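Local structure of ABC transporter substrate-binding protein (Rhizobium radiobacter, 6TFX) at residues Gln179-Thr184 with Tyr201-Asn206. The protein binds the mannityl-opine mannopinic acid as the solute-binding component of an ABC import system, a member of solute-binding protein family 5. Residues are numbered along the deposited sequence; the frame is centred on the assembly and turned at random.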
ATOM      1  N   GLN A 179      12.259   3.361 -18.436  1.00 22.99           N
ATOM      2  CA  GLN A 179      11.449   4.056 -19.449  1.00 22.39           C
ATOM      3  C   GLN A 179       9.993   3.594 -19.426  1.00 24.22           C
ATOM      4  O   GLN A 179       9.084   4.432 -19.350  1.00 22.74           O
ATOM      5  CB  GLN A 179      12.026   3.863 -20.867  1.00 24.66           C
ATOM      6  CG  GLN A 179      13.442   4.415 -21.036  1.00 37.11           C
ATOM      7  CD  GLN A 179      13.864   4.468 -22.486  1.00 65.72           C
ATOM      8  OE1 GLN A 179      13.418   5.331 -23.249  1.00 66.34           O
ATOM      9  NE2 GLN A 179      14.746   3.565 -22.905  1.00 52.86           N
ATOM     10  N   SER A 180       9.772   2.270 -19.521  1.00 20.24           N
ATOM     11  CA  SER A 180       8.418   1.721 -19.561  1.00 19.68           C
ATOM     12  C   SER A 180       8.321   0.220 -19.397  1.00 24.80           C
ATOM     13  O   SER A 180       9.308  -0.495 -19.538  1.00 24.65           O
ATOM     14  CB  SER A 180       7.737   2.092 -20.882  1.00 22.38           C
ATOM     15  OG  SER A 180       8.371   1.528 -22.024  1.00 29.53           O
ATOM     16  N   VAL A 181       7.096  -0.251 -19.137  1.00 19.54           N
ATOM     17  CA  VAL A 181       6.739  -1.656 -19.152  1.00 19.02           C
ATOM     18  C   VAL A 181       5.700  -1.787 -20.255  1.00 22.97           C
ATOM     19  O   VAL A 181       4.750  -0.993 -20.304  1.00 22.16           O
ATOM     20  CB  VAL A 181       6.171  -2.179 -17.813  1.00 21.39           C
ATOM     21  CG1 VAL A 181       5.850  -3.663 -17.905  1.00 21.24           C
ATOM     22  CG2 VAL A 181       7.138  -1.914 -16.675  1.00 21.12           C
ATOM     23  N   THR A 182       5.878  -2.782 -21.140  1.00 20.84           N
ATOM     24  CA  THR A 182       4.909  -3.052 -22.181  1.00 19.61           C
ATOM     25  C   THR A 182       4.146  -4.266 -21.753  1.00 21.53           C
ATOM     26  O   THR A 182       4.732  -5.350 -21.582  1.00 21.37           O
ATOM     27  CB  THR A 182       5.573  -3.295 -23.563  1.00 24.42           C
ATOM     28  OG1 THR A 182       6.374  -2.160 -23.889  1.00 25.23           O
ATOM     29  CG2 THR A 182       4.527  -3.521 -24.688  1.00 21.90           C
ATOM     30  N   LEU A 183       2.835  -4.095 -21.549  1.00 18.54           N
ATOM     31  CA  LEU A 183       1.964  -5.221 -21.224  1.00 18.14           C
ATOM     32  C   LEU A 183       1.055  -5.505 -22.412  1.00 23.73           C
ATOM     33  O   LEU A 183       0.674  -4.581 -23.143  1.00 23.04           O
ATOM     34  CB  LEU A 183       1.112  -4.945 -19.980  1.00 17.70           C
ATOM     35  CG  LEU A 183       1.895  -4.652 -18.678  1.00 20.35           C
ATOM     36  CD1 LEU A 183       2.085  -3.157 -18.493  1.00 21.14           C
ATOM     37  CD2 LEU A 183       1.182  -5.249 -17.484  1.00 23.93           C
ATOM     38  N   THR A 184       0.733  -6.786 -22.633  1.00 19.21           N
ATOM     39  CA  THR A 184      -0.164  -7.145 -23.716  1.00 19.06           C
ATOM     40  C   THR A 184      -1.324  -7.946 -23.132  1.00 21.68           C
ATOM     41  O   THR A 184      -1.188  -8.563 -22.077  1.00 20.81           O
ATOM     42  CB  THR A 184       0.569  -7.924 -24.815  1.00 25.82           C
ATOM     43  OG1 THR A 184       1.127  -9.099 -24.240  1.00 25.18           O
ATOM     44  CG2 THR A 184       1.652  -7.106 -25.486  1.00 25.73           C
ATOM     45  N   TYR A 201       3.107   1.367 -20.055  1.00 18.52           N
ATOM     46  CA  TYR A 201       3.174   1.869 -18.685  1.00 18.24           C
ATOM     47  C   TYR A 201       4.474   2.642 -18.575  1.00 21.29           C
ATOM     48  O   TYR A 201       5.550   2.052 -18.487  1.00 20.52           O
ATOM     49  CB  TYR A 201       3.123   0.664 -17.750  1.00 18.19           C
ATOM     50  CG  TYR A 201       3.013   0.989 -16.279  1.00 18.73           C
ATOM     51  CD1 TYR A 201       4.150   1.134 -15.493  1.00 19.96           C
ATOM     52  CD2 TYR A 201       1.771   1.057 -15.653  1.00 18.21           C
ATOM     53  CE1 TYR A 201       4.059   1.356 -14.122  1.00 19.44           C
ATOM     54  CE2 TYR A 201       1.665   1.253 -14.272  1.00 18.70           C
ATOM     55  CZ  TYR A 201       2.812   1.428 -13.515  1.00 22.54           C
ATOM     56  OH  TYR A 201       2.733   1.631 -12.161  1.00 20.77           O
ATOM     57  N   ARG A 202       4.363   3.967 -18.653  1.00 18.47           N
ATOM     58  CA  ARG A 202       5.504   4.883 -18.717  0.50 18.85           C
ATOM     59  C   ARG A 202       5.958   5.447 -17.381  1.00 21.89           C
ATOM     60  O   ARG A 202       5.141   6.006 -16.643  1.00 20.03           O
ATOM     61  CB  ARG A 202       5.200   6.033 -19.682  0.50 19.06           C
ATOM     62  CG  ARG A 202       5.078   5.587 -21.140  0.50 25.74           C
ATOM     63  CD  ARG A 202       4.954   6.766 -22.092  0.50 28.02           C
ATOM     64  NE  ARG A 202       6.131   7.639 -22.067  0.50 31.90           N
ATOM     65  CZ  ARG A 202       6.146   8.893 -22.514  0.50 42.26           C
ATOM     66  NH1 ARG A 202       5.051   9.434 -23.037  0.50 22.04           N
ATOM     67  NH2 ARG A 202       7.254   9.617 -22.440  0.50 32.30           N
ATOM     68  N   PHE A 203       7.280   5.372 -17.125  1.00 19.53           N
ATOM     69  CA  PHE A 203       7.905   5.907 -15.915  1.00 18.84           C
ATOM     70  C   PHE A 203       8.202   7.382 -16.133  1.00 23.24           C
ATOM     71  O   PHE A 203       9.070   7.738 -16.942  1.00 22.92           O
ATOM     72  CB  PHE A 203       9.173   5.119 -15.572  1.00 19.92           C
ATOM     73  CG  PHE A 203       8.851   3.681 -15.245  1.00 20.57           C
ATOM     74  CD1 PHE A 203       8.048   3.364 -14.156  1.00 22.22           C
ATOM     75  CD2 PHE A 203       9.356   2.643 -16.019  1.00 23.13           C
ATOM     76  CE1 PHE A 203       7.741   2.036 -13.858  1.00 23.30           C
ATOM     77  CE2 PHE A 203       9.059   1.316 -15.715  1.00 24.67           C
ATOM     78  CZ  PHE A 203       8.239   1.021 -14.647  1.00 22.43           C
ATOM     79  N   LEU A 204       7.371   8.242 -15.540  1.00 20.42           N
ATOM     80  CA  LEU A 204       7.511   9.690 -15.714  1.00 20.27           C
ATOM     81  C   LEU A 204       7.445  10.335 -14.352  1.00 23.22           C
ATOM     82  O   LEU A 204       6.453  10.991 -14.011  1.00 20.80           O
ATOM     83  CB  LEU A 204       6.417  10.250 -16.661  1.00 20.65           C
ATOM     84  CG  LEU A 204       6.554   9.858 -18.135  1.00 24.24           C
ATOM     85  CD1 LEU A 204       5.244  10.031 -18.870  1.00 23.73           C
ATOM     86  CD2 LEU A 204       7.651  10.688 -18.839  1.00 27.15           C
ATOM     87  N   ASN A 205       8.509  10.123 -13.547  1.00 20.92           N
ATOM     88  CA  ASN A 205       8.561  10.663 -12.187  1.00 20.93           C
ATOM     89  C   ASN A 205       8.511  12.192 -12.135  1.00 26.63           C
ATOM     90  O   ASN A 205       7.936  12.736 -11.207  1.00 28.00           O
ATOM     91  CB  ASN A 205       9.794  10.155 -11.429  1.00 19.70           C
ATOM     92  CG  ASN A 205       9.583  10.197  -9.923  1.00 26.98           C
ATOM     93  OD1 ASN A 205       8.621   9.628  -9.394  1.00 25.88           O
ATOM     94  ND2 ASN A 205      10.493  10.858  -9.196  1.00 26.49           N
ATOM     95  N   ASN A 206       9.061  12.880 -13.159  1.00 23.41           N
ATOM     96  CA  ASN A 206       9.048  14.342 -13.208  1.00 22.99           C
ATOM     97  C   ASN A 206       7.635  14.820 -13.554  1.00 26.54           C
ATOM     98  O   ASN A 206       7.127  14.516 -14.640  1.00 26.62           O
ATOM     99  CB  ASN A 206      10.069  14.847 -14.214  1.00 25.40           C
ATOM    100  CG  ASN A 206      10.116  16.355 -14.265  1.00 39.22           C
ATOM    101  OD1 ASN A 206       9.379  16.993 -15.022  1.00 35.29           O
ATOM    102  ND2 ASN A 206      10.962  16.952 -13.442  1.00 33.23           N
TER
HETATM  103  O   HOH W   1       9.021   7.075 -19.819  1.00 34.94           O
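Val181 and Tyr201 form an antiparallel hydrogen-bonded pair where strands 180-185 and 198-203 run side by side in the large mixed sheet of this periplasmic binding protein. Val181 N gives its hydrogen to Tyr201 O at 2.8 Å, and Tyr201 N returns one to Val181 O at 2.9 Å. Beyond the non-hydrogen-bonded pair Ser180-Arg202, Phe203 N hydrogen-bonds to Gln179 O at 3.0 Å, approaching from above its carbonyl plane. A water bridges Gln179 O and Phe203 O just beyond this bond, donating to both. The first strand starts in a classic beta bulge, Gln179 and Ser180 both facing Gln176 of strand 170-176. Strand 5-10 runs parallel along the other edge of strand 198-203. Val181, Leu183, Tyr201 and Phe203 form an apolar face toward helix 26-35 and Val15. The Phe203 ring leans obliquely against the first strand, its CG anti to the carbonyl carbon (chi1 -64°): CD2 lies 3.5 Å from Ser180 N, and CZ meets Val181 CG2 at 3.7 Å. Leu183 CD1 packs on Tyr201 CB at 4.0 Å, the two side chains pointing the same way, while the phenol continues to Ser27, which hydrogen-bonds its OH. On the opposite face, Ser180 CB sits beside Arg202 CG; their polar ends part, Ser180 OG to Gln176 and, in one of two conformers, Arg202 NH1 to a salt bridge with Glu218.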